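Local coordinates for exported protein (Bacteroides fragilis, PDB 3MSW) that is of unknown function but folds, as an exported protein, into a single-layer antiparallel beta-sheet built from successive beta-hairpins, at residues Gln7-Asn11 / Arg22-Met27; Asn36-Met40 / Trp66-Ser70; Thr79-Tyr85 / Lys99-Thr105. One frame throughout, in Å; residues are numbered along the deposited sequence. Where two conformers were deposited one is given.

Contact 1. Residues Gln7-Asn11 / Arg22-Met27; sequences QFIHN and REIYAM
The guanidinium of Arg22 lies flat on one face of the His10 imidazole, the planes 9° apart and the group centres separated by 3.9 Å. NE sits above the middle of the ring, and Arg22 CD adds a CH-pi contact over the same imidazole, 4.0 Å from its centroid. His10 reaches this place because its CG stands between the backbone N and the carbonyl carbon (chi1 72°); Arg22 meets it by bending at chi3. The Tyr25 ring is approached at its edge instead, in plane by Ile9 O and by Asn11 CB next to Tyr25 CE1. Phe8 carries Tyr25 O at its edge, while Ile24 CG2 and Ala26 CB come at it obliquely, Ala26 CB 3.8 Å from Phe8 CD1.

Between the two faces, the antiparallel hairpin of strands 9-15 and 18-27 is tied by two reciprocal pairs of backbone bonds. Ile9 and Tyr25 form one hydrogen-bonded pair, with Tyr25 N 2.8 Å from Ile9 O, and Asn11 and Glu23 form the next; His10 faces Ile24 between them as a non-hydrogen-bonded pair, and Ile24 CD1 lies 3.6 Å from His10 CB. On the opposite face from His10 and Ile24, a water accepts from Asn11 ND2 and donates to Glu23 OE1, bridging the two polar side chains.

Strand 9-15 is one of the two outer strands of the sheet, and strand 35-46 flanks strand 18-27 on its far side. The strongest polar partner of Arg22 is Asp12, whose OD1 takes a salt bridge from NE; this would limit rotation of the guanidinium, and the carboxylate would probably offset part of the positive charge laid on the imidazole.

Contact 2. Residues Asn36-Met40 / Trp66-Ser70; sequences NPVKM and WETES
Lys39 NZ donates to Glu69 OE1 at 2.9 Å, a hydrogen bond within a salt bridge that uses the syn lone pair of the carboxylate oxygen, on the side of OE2. The two side chains cross at about a right angle. The CB of Lys39 points away from strand 65-77, but bends at chi2 and chi3 swing the ammonium back, whereas the Glu69 chain runs straight out to meet it, against Ala58.

Strands 35-46 and 65-77 are not neighbours in the single-layer sheet: strand 51-60 runs between them, so the segment axes come no closer than 8.4 Å and run 39° apart in the same general direction. Classic beta bulges lie at both ends of the salt bridge, Val38 and Lys39 facing Ile24, and Glu69 and Ser70 facing Thr56.

On the opposite face of the sheet the Trp66 indole reaches over the intervening strand to segment 36-40, packing on Tyr57 and standing edge-to-face with Trp59. Met40, a selenomethionine, holds its CE over one face of the five-membered ring, 3.8 Å from the centroid and only 7° off the normal, a CH-pi contact; SE stands obliquely at 4.5 Å from the same centroid, a Met-aromatic contact. Met40 CB lies over the benzo ring, 3.8 Å from Trp66 CH2, and Pro37 CB comes obliquely to that same CH2 at 3.6 Å. Lys39 N approaches the indole edge in plane, and Trp66 CZ3 lies 3.5 Å from Lys39 C.

Contact 3. Residues Thr79-Tyr85 / Lys99-Thr105; sequences TETSVEY and KKYIYIT
An antiparallel beta-hairpin, strands 80-89 and 94-105, brings Thr79-Tyr85 against Lys99-Thr105. Three hydrogen-bonded pairs, Thr81 with Tyr103, Val83 with Tyr101 and Tyr85 with Lys99, are closed by reciprocal backbone bonds, and Thr105 N adds another to Thr79 O at 2.8 Å. On one face Val83 CG2 meets the Tyr103 ring in plane at its edge, 3.9 Å from Tyr103 CE2, and CG1 turns to Tyr101 CD2; the two gamma carbons of one valine thus serve two tyrosines. Lys99 curls back through bends at chi2, chi3 and chi4, which lets NZ donate to Tyr101 OH at 3.0 Å.

Consistent with a single-layer sheet evolved from beta-hairpin repeats, this hairpin lies between strand 65-77 and strand 111-120. On the face bearing Glu84 and Lys100 those side chains lie side by side, with a long salt bridge of 3.9 Å from Glu84 OE2 to Lys100 NZ. A water accepts from Lys100 NZ and also hydrogen-bonds to Ser82 OG. On the tyrosine face a second water donates to Tyr103 O at 2.8 Å and also hydrogen-bonds to Thr81 OG1.

In the fold
From the N terminus, contact 1 closes the first hairpin, strand 9-15 turning back as strand 18-27. Contact 2 follows in series, closing a longer loop that takes in strand 51-60 and ties strand 35-46 to strand 65-77; it adjoins contact 1, because strands 18-27 and 35-46 are neighbours and Ile24 N probably bonds to Lys39 O. Contact 3 closes a later hairpin, of strands 80-89 and 94-105, and touches contact 2 where Ser70 packs on Tyr85. None nests within or crosses another. Contacts 1 and 3 do not touch, their centres about 27 Å apart on opposite sides of the chain's centre, along one meandering sheet.

Contact 1. Residues Gln7-Asn11 / Arg22-Met27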
loop_
_atom_site.group_PDB
_atom_site.type_symbol
_atom_site.label_atom_id
_atom_site.label_comp_id
_atom_site.label_asym_id
_atom_site.label_seq_id
_atom_site.Cartn_x
_atom_site.Cartn_y
_atom_site.Cartn_z
ATOM N N GLN A 7 -10.868 -16.712 2.137
ATOM C CA GLN A 7 -11.353 -16.047 0.927
ATOM C C GLN A 7 -11.847 -14.633 1.263
ATOM O O GLN A 7 -12.540 -14.428 2.266
ATOM C CB GLN A 7 -12.477 -16.865 0.265
ATOM C CG GLN A 7 -12.960 -16.334 -1.128
ATOM C CD GLN A 7 -14.303 -16.904 -1.557
ATOM O OE1 GLN A 7 -14.880 -17.782 -0.916
ATOM N NE2 GLN A 7 -14.829 -16.421 -2.659
ATOM N N PHE A 8 -11.510 -13.680 0.384
ATOM C CA PHE A 8 -11.913 -12.293 0.466
ATOM C C PHE A 8 -12.462 -11.874 -0.895
ATOM O O PHE A 8 -12.118 -12.475 -1.919
ATOM C CB PHE A 8 -10.722 -11.387 0.860
ATOM C CG PHE A 8 -10.118 -11.711 2.210
ATOM C CD1 PHE A 8 -10.727 -11.282 3.387
ATOM C CD2 PHE A 8 -8.945 -12.455 2.305
ATOM C CE1 PHE A 8 -10.181 -11.601 4.637
ATOM C CE2 PHE A 8 -8.379 -12.741 3.555
ATOM C CZ PHE A 8 -9.003 -12.316 4.712
ATOM N N ILE A 9 -13.355 -10.892 -0.897
ATOM C CA ILE A 9 -13.916 -10.290 -2.125
ATOM C C ILE A 9 -13.836 -8.784 -1.910
ATOM O O ILE A 9 -13.913 -8.330 -0.765
ATOM C CB ILE A 9 -15.371 -10.777 -2.407
ATOM C CG1 ILE A 9 -15.408 -12.263 -2.786
ATOM C CG2 ILE A 9 -16.063 -9.952 -3.492
ATOM C CD1 ILE A 9 -16.839 -12.817 -2.880
ATOM N N HIS A 10 -13.713 -8.002 -2.996
ATOM C CA HIS A 10 -13.695 -6.566 -2.855
ATOM C C HIS A 10 -14.789 -5.837 -3.627
ATOM O O HIS A 10 -15.448 -6.395 -4.517
ATOM C CB HIS A 10 -12.291 -5.977 -3.111
ATOM C CG HIS A 10 -11.845 -5.991 -4.544
ATOM N ND1 HIS A 10 -10.772 -6.761 -4.947
ATOM C CD2 HIS A 10 -12.330 -5.319 -5.615
ATOM C CE1 HIS A 10 -10.618 -6.531 -6.248
ATOM N NE2 HIS A 10 -11.545 -5.685 -6.704
ATOM N N ASN A 11 -14.975 -4.581 -3.263
ATOM C CA ASN A 11 -15.916 -3.690 -3.923
ATOM C C ASN A 11 -15.248 -2.343 -4.137
ATOM O O ASN A 11 -14.911 -1.659 -3.162
ATOM C CB ASN A 11 -17.218 -3.568 -3.146
ATOM C CG ASN A 11 -18.263 -2.794 -3.908
ATOM O OD1 ASN A 11 -18.446 -2.982 -5.108
ATOM N ND2 ASN A 11 -18.904 -1.842 -3.248
ATOM N N ARG A 22 -11.509 1.082 -2.178
ATOM C CA ARG A 22 -11.637 -0.354 -2.359
ATOM C C ARG A 22 -11.951 -0.925 -0.986
ATOM O O ARG A 22 -11.168 -0.727 -0.046
ATOM C CB ARG A 22 -10.362 -1.018 -2.937
ATOM C CG ARG A 22 -10.455 -2.577 -2.818
ATOM C CD ARG A 22 -9.376 -3.248 -3.648
ATOM N NE ARG A 22 -9.574 -2.911 -5.054
ATOM C CZ ARG A 22 -8.734 -3.222 -6.029
ATOM N NH1 ARG A 22 -7.626 -3.896 -5.766
ATOM N NH2 ARG A 22 -8.990 -2.850 -7.276
ATOM N N GLU A 23 -13.086 -1.627 -0.869
ATOM C CA GLU A 23 -13.466 -2.244 0.406
ATOM C C GLU A 23 -13.334 -3.757 0.315
ATOM O O GLU A 23 -13.808 -4.350 -0.644
ATOM C CB GLU A 23 -14.874 -1.812 0.833
ATOM C CG GLU A 23 -15.142 -2.206 2.282
ATOM C CD GLU A 23 -16.436 -1.676 2.875
ATOM O OE1 GLU A 23 -16.959 -0.669 2.348
ATOM O OE2 GLU A 23 -16.934 -2.273 3.856
ATOM N N ILE A 24 -12.686 -4.372 1.312
ATOM C CA ILE A 24 -12.435 -5.814 1.363
ATOM C C ILE A 24 -13.371 -6.457 2.337
ATOM O O ILE A 24 -13.463 -6.003 3.476
ATOM C CB ILE A 24 -10.950 -6.132 1.724
ATOM C CG1 ILE A 24 -9.908 -5.279 0.920
ATOM C CG2 ILE A 24 -10.651 -7.659 1.728
ATOM C CD1 ILE A 24 -9.838 -5.487 -0.510
ATOM N N TYR A 25 -13.990 -7.577 1.925
ATOM C CA TYR A 25 -14.938 -8.347 2.756
ATOM C C TYR A 25 -14.573 -9.789 2.837
ATOM O O TYR A 25 -13.960 -10.320 1.923
ATOM C CB TYR A 25 -16.353 -8.326 2.151
ATOM C CG TYR A 25 -16.943 -6.946 1.948
ATOM C CD1 TYR A 25 -16.703 -6.229 0.778
ATOM C CD2 TYR A 25 -17.779 -6.378 2.903
ATOM C CE1 TYR A 25 -17.247 -4.961 0.584
ATOM C CE2 TYR A 25 -18.352 -5.121 2.709
ATOM C CZ TYR A 25 -18.087 -4.420 1.544
ATOM O OH TYR A 25 -18.619 -3.172 1.362
ATOM N N ALA A 26 -15.082 -10.463 3.891
ATOM C CA ALA A 26 -14.999 -11.904 4.041
ATOM C C ALA A 26 -16.378 -12.349 4.481
ATOM O O ALA A 26 -17.089 -11.580 5.152
ATOM C CB ALA A 26 -13.961 -12.261 5.104
HETATM N N MSE A 27 -16.784 -13.585 4.109
HETATM C CA MSE A 27 -18.051 -14.160 4.546
HETATM C C MSE A 27 -17.778 -14.894 5.867
HETATM O O MSE A 27 -16.994 -15.850 5.864
HETATM C CB MSE A 27 -18.620 -15.109 3.471
HETATM C CG MSE A 27 -17.553 -15.827 2.640
HETATM SE SE MSE A 27 -18.296 -16.450 0.980
HETATM C CE MSE A 27 -17.498 -15.155 -0.206
HETATM O O HOH W 1 -17.932 -0.555 -0.624
#

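Contact 2. Residues Asn36-Met40 / Trp66-Ser70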
loop_
_atom_site.group_PDB
_atom_site.type_symbol
_atom_site.label_atom_id
_atom_site.label_comp_id
_atom_site.label_asym_id
_atom_site.label_seq_id
_atom_site.Cartn_x
_atom_site.Cartn_y
_atom_site.Cartn_z
ATOM N N ASN A 36 -18.738 -9.548 5.738
ATOM C CA ASN A 36 -18.238 -8.678 6.793
ATOM C C ASN A 36 -17.065 -7.819 6.310
ATOM O O ASN A 36 -16.110 -8.360 5.745
ATOM C CB ASN A 36 -17.826 -9.491 8.031
ATOM C CG ASN A 36 -18.921 -10.379 8.540
ATOM O OD1 ASN A 36 -18.816 -11.604 8.492
ATOM N ND2 ASN A 36 -20.033 -9.779 8.958
ATOM N N PRO A 37 -17.082 -6.503 6.623
ATOM C CA PRO A 37 -15.940 -5.647 6.243
ATOM C C PRO A 37 -14.689 -6.026 7.005
ATOM O O PRO A 37 -14.758 -6.427 8.170
ATOM C CB PRO A 37 -16.403 -4.223 6.570
ATOM C CG PRO A 37 -17.538 -4.372 7.502
ATOM C CD PRO A 37 -18.128 -5.744 7.341
ATOM N N VAL A 38 -13.555 -5.976 6.322
ATOM C CA VAL A 38 -12.267 -6.341 6.902
ATOM C C VAL A 38 -11.284 -5.191 6.729
ATOM O O VAL A 38 -10.558 -4.835 7.666
ATOM C CB VAL A 38 -11.732 -7.675 6.257
ATOM C CG1 VAL A 38 -10.281 -7.943 6.640
ATOM C CG2 VAL A 38 -12.599 -8.871 6.664
ATOM N N LYS A 39 -11.234 -4.626 5.508
ATOM C CA LYS A 39 -10.251 -3.616 5.182
ATOM C C LYS A 39 -10.843 -2.630 4.213
ATOM O O LYS A 39 -11.773 -2.963 3.470
ATOM C CB LYS A 39 -9.020 -4.320 4.526
ATOM C CG LYS A 39 -7.644 -3.838 4.997
ATOM C CD LYS A 39 -7.347 -4.284 6.436
ATOM C CE LYS A 39 -6.205 -5.260 6.555
ATOM N NZ LYS A 39 -5.962 -5.561 7.976
HETATM N N MSE A 40 -10.339 -1.400 4.248
HETATM C CA MSE A 40 -10.735 -0.372 3.288
HETATM C C MSE A 40 -9.551 0.482 2.859
HETATM O O MSE A 40 -8.789 0.969 3.699
HETATM C CB MSE A 40 -11.871 0.488 3.796
HETATM C CG MSE A 40 -12.348 1.501 2.723
HETATM SE SE MSE A 40 -13.864 2.291 3.387
HETATM C CE MSE A 40 -13.056 3.337 4.861
ATOM N N TRP A 66 -14.038 1.840 11.558
ATOM C CA TRP A 66 -12.768 1.718 10.847
ATOM C C TRP A 66 -11.693 2.390 11.692
ATOM O O TRP A 66 -11.970 3.377 12.377
ATOM C CB TRP A 66 -12.821 2.445 9.482
ATOM C CG TRP A 66 -13.738 1.810 8.484
ATOM C CD1 TRP A 66 -14.951 2.276 8.071
ATOM C CD2 TRP A 66 -13.549 0.548 7.826
ATOM N NE1 TRP A 66 -15.476 1.440 7.109
ATOM C CE2 TRP A 66 -14.653 0.355 6.962
ATOM C CE3 TRP A 66 -12.515 -0.404 7.823
ATOM C CZ2 TRP A 66 -14.787 -0.782 6.161
ATOM C CZ3 TRP A 66 -12.662 -1.542 7.050
ATOM C CH2 TRP A 66 -13.783 -1.720 6.224
ATOM N N GLU A 67 -10.480 1.853 11.637
ATOM C CA GLU A 67 -9.324 2.422 12.318
ATOM C C GLU A 67 -8.166 2.506 11.358
ATOM O O GLU A 67 -7.972 1.585 10.566
ATOM C CB GLU A 67 -8.921 1.585 13.515
ATOM C CG GLU A 67 -8.902 2.395 14.792
ATOM C CD GLU A 67 -9.435 1.627 15.978
ATOM O OE1 GLU A 67 -9.020 0.462 16.159
ATOM O OE2 GLU A 67 -10.277 2.182 16.717
ATOM N N THR A 68 -7.406 3.615 11.436
ATOM C CA THR A 68 -6.239 3.910 10.610
ATOM C C THR A 68 -5.196 2.795 10.837
ATOM O O THR A 68 -4.856 2.479 11.993
ATOM C CB THR A 68 -5.674 5.288 11.009
ATOM O OG1 THR A 68 -6.713 6.268 11.044
ATOM C CG2 THR A 68 -4.583 5.744 10.103
ATOM N N GLU A 69 -4.741 2.180 9.753
ATOM C CA GLU A 69 -3.754 1.103 9.823
ATOM C C GLU A 69 -2.416 1.538 9.217
ATOM O O GLU A 69 -1.361 1.393 9.852
ATOM C CB GLU A 69 -4.297 -0.166 9.128
ATOM C CG GLU A 69 -3.257 -1.279 8.986
ATOM C CD GLU A 69 -3.747 -2.611 8.453
ATOM O OE1 GLU A 69 -4.693 -3.176 9.038
ATOM O OE2 GLU A 69 -3.111 -3.144 7.520
ATOM N N SER A 70 -2.456 2.082 7.986
ATOM C CA SER A 70 -1.239 2.452 7.301
ATOM C C SER A 70 -1.470 3.469 6.194
ATOM O O SER A 70 -2.610 3.769 5.854
ATOM C CB SER A 70 -0.568 1.211 6.712
ATOM O OG SER A 70 -1.316 0.664 5.644
#

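Contact 3. Residues Thr79-Tyr85 / Lys99-Thr105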
loop_
_atom_site.group_PDB
_atom_site.type_symbol
_atom_site.label_atom_id
_atom_site.label_comp_id
_atom_site.label_asym_id
_atom_site.label_seq_id
_atom_site.Cartn_x
_atom_site.Cartn_y
_atom_site.Cartn_z
ATOM N N THR A 79 11.121 8.185 -15.069
ATOM C CA THR A 79 11.809 6.897 -15.056
ATOM C C THR A 79 11.910 6.360 -13.603
ATOM O O THR A 79 12.227 5.200 -13.416
ATOM C CB THR A 79 13.195 6.980 -15.726
ATOM O OG1 THR A 79 14.049 7.892 -15.016
ATOM C CG2 THR A 79 13.123 7.321 -17.215
ATOM N N GLU A 80 11.685 7.209 -12.596
ATOM C CA GLU A 80 11.795 6.783 -11.201
ATOM C C GLU A 80 10.463 6.840 -10.461
ATOM O O GLU A 80 9.731 7.823 -10.582
ATOM C CB GLU A 80 12.867 7.616 -10.475
ATOM C CG GLU A 80 13.049 7.190 -9.021
ATOM C CD GLU A 80 14.108 7.916 -8.221
ATOM O OE1 GLU A 80 15.084 8.414 -8.825
ATOM O OE2 GLU A 80 13.985 7.942 -6.976
ATOM N N THR A 81 10.156 5.788 -9.694
ATOM C CA THR A 81 8.973 5.712 -8.849
ATOM C C THR A 81 9.490 5.418 -7.443
ATOM O O THR A 81 10.245 4.457 -7.232
ATOM C CB THR A 81 7.978 4.607 -9.298
ATOM O OG1 THR A 81 7.571 4.848 -10.633
ATOM C CG2 THR A 81 6.706 4.556 -8.415
ATOM N N SER A 82 9.058 6.225 -6.485
ATOM C CA SER A 82 9.428 6.064 -5.082
ATOM C C SER A 82 8.128 5.754 -4.297
ATOM O O SER A 82 7.131 6.453 -4.483
ATOM C CB SER A 82 10.061 7.362 -4.598
ATOM O OG SER A 82 10.670 7.246 -3.326
ATOM N N VAL A 83 8.134 4.695 -3.454
ATOM C CA VAL A 83 6.980 4.218 -2.656
ATOM C C VAL A 83 7.379 4.216 -1.170
ATOM O O VAL A 83 8.347 3.550 -0.801
ATOM C CB VAL A 83 6.517 2.790 -3.122
ATOM C CG1 VAL A 83 5.315 2.298 -2.334
ATOM C CG2 VAL A 83 6.225 2.737 -4.619
ATOM N N GLU A 84 6.667 4.979 -0.333
ATOM C CA GLU A 84 6.950 4.982 1.097
ATOM C C GLU A 84 5.752 4.426 1.811
ATOM O O GLU A 84 4.637 4.959 1.677
ATOM C CB GLU A 84 7.269 6.388 1.639
ATOM C CG GLU A 84 8.645 6.889 1.222
ATOM C CD GLU A 84 9.024 8.269 1.722
ATOM O OE1 GLU A 84 8.267 8.850 2.533
ATOM O OE2 GLU A 84 10.067 8.787 1.267
ATOM N N TYR A 85 6.004 3.396 2.629
ATOM C CA TYR A 85 4.984 2.733 3.424
ATOM C C TYR A 85 5.171 3.108 4.888
ATOM O O TYR A 85 6.249 2.906 5.438
ATOM C CB TYR A 85 5.126 1.213 3.236
ATOM C CG TYR A 85 4.204 0.399 4.110
ATOM C CD1 TYR A 85 2.836 0.338 3.851
ATOM C CD2 TYR A 85 4.703 -0.351 5.171
ATOM C CE1 TYR A 85 1.990 -0.453 4.622
ATOM C CE2 TYR A 85 3.856 -1.102 5.984
ATOM C CZ TYR A 85 2.504 -1.169 5.688
ATOM O OH TYR A 85 1.667 -1.916 6.475
ATOM N N LYS A 99 8.759 1.084 5.410
ATOM C CA LYS A 99 9.405 0.515 4.219
ATOM C C LYS A 99 9.464 1.528 3.089
ATOM O O LYS A 99 8.572 2.372 2.958
ATOM C CB LYS A 99 8.672 -0.764 3.727
ATOM C CG LYS A 99 8.569 -1.919 4.752
ATOM C CD LYS A 99 9.915 -2.684 5.000
ATOM C CE LYS A 99 10.738 -3.133 3.774
ATOM N NZ LYS A 99 10.235 -4.374 3.112
ATOM N N LYS A 100 10.508 1.437 2.262
ATOM C CA LYS A 100 10.631 2.307 1.091
ATOM C C LYS A 100 11.065 1.485 -0.094
ATOM O O LYS A 100 11.958 0.631 0.036
ATOM C CB LYS A 100 11.585 3.476 1.351
ATOM C CG LYS A 100 11.653 4.485 0.200
ATOM C CD LYS A 100 12.678 5.564 0.461
ATOM C CE LYS A 100 12.393 6.810 -0.351
ATOM N NZ LYS A 100 13.498 7.797 -0.231
ATOM N N TYR A 101 10.424 1.714 -1.250
ATOM C CA TYR A 101 10.787 1.026 -2.487
ATOM C C TYR A 101 11.048 2.007 -3.581
ATOM O O TYR A 101 10.295 2.981 -3.714
ATOM C CB TYR A 101 9.707 0.024 -2.953
ATOM C CG TYR A 101 9.255 -0.871 -1.832
ATOM C CD1 TYR A 101 9.987 -2.000 -1.477
ATOM C CD2 TYR A 101 8.104 -0.584 -1.108
ATOM C CE1 TYR A 101 9.625 -2.780 -0.377
ATOM C CE2 TYR A 101 7.735 -1.351 -0.008
ATOM C CZ TYR A 101 8.485 -2.459 0.341
ATOM O OH TYR A 101 8.100 -3.247 1.387
ATOM N N ILE A 102 12.109 1.746 -4.374
ATOM C CA ILE A 102 12.450 2.585 -5.527
ATOM C C ILE A 102 12.503 1.697 -6.778
ATOM O O ILE A 102 13.177 0.659 -6.772
ATOM C CB ILE A 102 13.757 3.434 -5.368
ATOM C CG1 ILE A 102 13.690 4.397 -4.159
ATOM C CG2 ILE A 102 14.056 4.213 -6.661
ATOM C CD1 ILE A 102 15.045 5.094 -3.841
ATOM N N TYR A 103 11.797 2.121 -7.852
ATOM C CA TYR A 103 11.788 1.397 -9.130
ATOM C C TYR A 103 12.277 2.349 -10.204
ATOM O O TYR A 103 11.693 3.411 -10.410
ATOM C CB TYR A 103 10.386 0.871 -9.480
ATOM C CG TYR A 103 9.752 0.082 -8.358
ATOM C CD1 TYR A 103 9.994 -1.284 -8.214
ATOM C CD2 TYR A 103 8.906 0.699 -7.438
ATOM C CE1 TYR A 103 9.421 -2.011 -7.164
ATOM C CE2 TYR A 103 8.333 -0.016 -6.390
ATOM C CZ TYR A 103 8.609 -1.365 -6.248
ATOM O OH TYR A 103 8.007 -2.055 -5.229
ATOM N N ILE A 104 13.366 1.977 -10.872
ATOM C CA ILE A 104 13.937 2.760 -11.946
ATOM C C ILE A 104 13.708 2.029 -13.259
ATOM O O ILE A 104 14.115 0.875 -13.393
ATOM C CB ILE A 104 15.448 3.079 -11.680
ATOM C CG1 ILE A 104 15.584 3.906 -10.368
ATOM C CG2 ILE A 104 16.090 3.817 -12.885
ATOM C CD1 ILE A 104 16.961 3.943 -9.797
ATOM N N THR A 105 13.083 2.713 -14.240
ATOM C CA THR A 105 12.916 2.134 -15.578
ATOM C C THR A 105 13.740 2.930 -16.585
ATOM O O THR A 105 14.280 3.990 -16.250
ATOM C CB THR A 105 11.439 2.135 -16.034
ATOM O OG1 THR A 105 11.050 3.470 -16.365
ATOM C CG2 THR A 105 10.482 1.485 -15.023
HETATM O O HOH W 2 9.529 3.761 -12.222
HETATM O O HOH W 3 13.179 9.037 -3.069
#